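Local coordinates for protein glucose-6-phosphate 1-dehydrogenase (PDB 4LGV) that probably catalyses the NADP-dependent oxidation of glucose 6-phosphate to 6-phosphogluconolactone, the entry step of the pentose phosphate pathway, at residues 225-230 and 335-340. Sequence-based numbering, arbitrary orientation.
Sequences IHITMA and IFLRAG
Ile335 lies level with Ile225, its CG1 4.3 Å from Ile225 CB, and this pairing opens a parallel ladder that holds its register through Gly340 opposite Ala230; the segment axes diverge by only 9°. Phe336 turns both its N and its O to the neighbouring strand: its N donates to Ile225 O, and its O accepts from Ile227 N at 2.7 Å, besides receiving a CA-H...O contact from His226. Its ring stands beside that of His226, the planes 86° apart and the centroids 5.6 Å, in an oblique pairing; NE2 of this histidine bonds to Glu224, and Trp477 touches both side chains. On the other face, Leu337 sets CG 4.2 Å from Ile227 CG2. Arg338 N then donates to Ile227 O, while Arg338 O accepts from Met229 N. The Arg338 side chain runs extended from CG to NE, and NE of Arg338 meets Thr228 OG1 at 2.9 Å in the guanidinium plane, with an N-H...O angle of 171°. NH2 of Arg338 adds a weak bond to the same oxygen and another, also weak, to Gln478 O. Ala339 brings CB to 4.0 Å from Met229 CB, where both side chains also touch Val251 and Leu256 of helix 246-264, before Gly340 N closes the ladder on Met229 O. Five main-chain hydrogen bonds thus join a parallel pair within an otherwise mostly antiparallel sheet of the C-terminal domain, and the near-linear NE bond suggests that Thr228, with Gln478 O, helps hold the buried guanidinium in its rotation, while its positive charge would probably polarise the hydroxyl.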
loop_
_atom_site.group_PDB
_atom_site.type_symbol
_atom_site.label_atom_id
_atom_site.label_comp_id
_atom_site.label_asym_id
_atom_site.label_seq_id
_atom_site.Cartn_x
_atom_site.Cartn_y
_atom_site.Cartn_z
ATOM N N ILE A 225 -9.236 -14.893 -9.617
ATOM C CA ILE A 225 -10.657 -14.654 -9.799
ATOM C C ILE A 225 -11.324 -15.816 -10.525
ATOM O O ILE A 225 -10.783 -16.299 -11.511
ATOM C CB ILE A 225 -10.875 -13.363 -10.611
ATOM C CG1 ILE A 225 -10.279 -12.169 -9.854
ATOM C CG2 ILE A 225 -12.351 -13.124 -10.809
ATOM C CD1 ILE A 225 -10.333 -10.847 -10.536
ATOM N N HIS A 226 -12.491 -16.260 -10.038
ATOM C CA HIS A 226 -13.297 -17.290 -10.720
ATOM C C HIS A 226 -14.678 -16.727 -11.018
ATOM O O HIS A 226 -15.348 -16.197 -10.126
ATOM C CB HIS A 226 -13.530 -18.518 -9.882
ATOM C CG HIS A 226 -12.320 -19.345 -9.647
ATOM N ND1 HIS A 226 -12.359 -20.504 -8.905
ATOM C CD2 HIS A 226 -11.026 -19.155 -9.986
ATOM C CE1 HIS A 226 -11.146 -21.033 -8.851
ATOM N NE2 HIS A 226 -10.315 -20.219 -9.480
ATOM N N ILE A 227 -15.072 -16.810 -12.271
ATOM C CA ILE A 227 -16.395 -16.392 -12.692
ATOM C C ILE A 227 -17.200 -17.618 -13.109
ATOM O O ILE A 227 -16.763 -18.398 -13.957
ATOM C CB ILE A 227 -16.293 -15.418 -13.860
ATOM C CG1 ILE A 227 -15.664 -14.122 -13.344
ATOM C CG2 ILE A 227 -17.666 -15.180 -14.439
ATOM C CD1 ILE A 227 -15.429 -13.059 -14.410
ATOM N N THR A 228 -18.325 -17.822 -12.463
ATOM C CA THR A 228 -19.176 -18.978 -12.732
ATOM C C THR A 228 -20.525 -18.497 -13.180
ATOM O O THR A 228 -21.173 -17.711 -12.486
ATOM C CB THR A 228 -19.363 -19.834 -11.474
ATOM O OG1 THR A 228 -18.111 -20.399 -11.070
ATOM C CG2 THR A 228 -20.353 -20.963 -11.740
ATOM N N MET A 229 -20.958 -18.953 -14.349
ATOM C CA MET A 229 -22.322 -18.763 -14.779
ATOM C C MET A 229 -22.978 -20.117 -15.041
ATOM O O MET A 229 -22.695 -20.772 -16.036
ATOM C CB MET A 229 -22.415 -17.951 -16.047
ATOM C CG MET A 229 -23.868 -18.003 -16.515
ATOM S SD MET A 229 -24.144 -16.929 -17.877
ATOM C CE MET A 229 -25.909 -17.132 -17.992
ATOM N N ALA A 230 -23.889 -20.506 -14.162
ATOM C CA ALA A 230 -24.555 -21.797 -14.261
ATOM C C ALA A 230 -26.052 -21.640 -14.477
ATOM O O ALA A 230 -26.713 -20.800 -13.836
ATOM C CB ALA A 230 -24.285 -22.602 -13.012
ATOM N N ILE A 335 -7.572 -15.293 -14.200
ATOM C CA ILE A 335 -9.000 -15.190 -14.206
ATOM C C ILE A 335 -9.584 -16.425 -14.905
ATOM O O ILE A 335 -9.323 -16.660 -16.072
ATOM C CB ILE A 335 -9.406 -13.897 -14.928
ATOM C CG1 ILE A 335 -8.752 -12.698 -14.238
ATOM C CG2 ILE A 335 -10.912 -13.765 -14.973
ATOM C CD1 ILE A 335 -8.899 -11.370 -14.954
ATOM N N PHE A 336 -10.340 -17.224 -14.165
ATOM C CA PHE A 336 -10.961 -18.406 -14.703
ATOM C C PHE A 336 -12.460 -18.166 -14.830
ATOM O O PHE A 336 -13.104 -17.611 -13.940
ATOM C CB PHE A 336 -10.688 -19.637 -13.808
ATOM C CG PHE A 336 -9.236 -20.059 -13.773
ATOM C CD1 PHE A 336 -8.707 -20.809 -14.791
ATOM C CD2 PHE A 336 -8.437 -19.705 -12.742
ATOM C CE1 PHE A 336 -7.366 -21.182 -14.796
ATOM C CE2 PHE A 336 -7.111 -20.083 -12.704
ATOM C CZ PHE A 336 -6.568 -20.837 -13.732
ATOM N N LEU A 337 -13.008 -18.655 -15.928
ATOM C CA LEU A 337 -14.395 -18.467 -16.231
ATOM C C LEU A 337 -15.024 -19.792 -16.671
ATOM O O LEU A 337 -14.407 -20.531 -17.422
ATOM C CB LEU A 337 -14.477 -17.451 -17.316
ATOM C CG LEU A 337 -15.847 -17.038 -17.751
ATOM C CD1 LEU A 337 -15.737 -15.615 -18.296
ATOM C CD2 LEU A 337 -16.387 -18.015 -18.788
ATOM N N ARG A 338 -16.221 -20.089 -16.152
ATOM C CA ARG A 338 -16.978 -21.244 -16.572
ATOM C C ARG A 338 -18.428 -20.866 -16.711
ATOM O O ARG A 338 -18.987 -20.109 -15.895
ATOM C CB ARG A 338 -16.821 -22.416 -15.626
ATOM C CG ARG A 338 -17.374 -22.198 -14.247
ATOM C CD ARG A 338 -17.163 -23.419 -13.364
ATOM N NE ARG A 338 -17.529 -23.101 -11.981
ATOM C CZ ARG A 338 -17.620 -23.980 -11.001
ATOM N NH1 ARG A 338 -17.370 -25.256 -11.235
ATOM N NH2 ARG A 338 -17.985 -23.595 -9.780
ATOM N N ALA A 339 -19.015 -21.327 -17.806
ATOM C CA ALA A 339 -20.423 -21.070 -18.105
ATOM C C ALA A 339 -21.029 -22.294 -18.784
ATOM O O ALA A 339 -20.398 -22.912 -19.629
ATOM C CB ALA A 339 -20.545 -19.868 -18.992
ATOM N N GLY A 340 -22.251 -22.651 -18.422
ATOM C CA GLY A 340 -22.882 -23.769 -19.071
ATOM C C GLY A 340 -24.319 -24.080 -18.760
ATOM O O GLY A 340 -24.837 -23.706 -17.720
#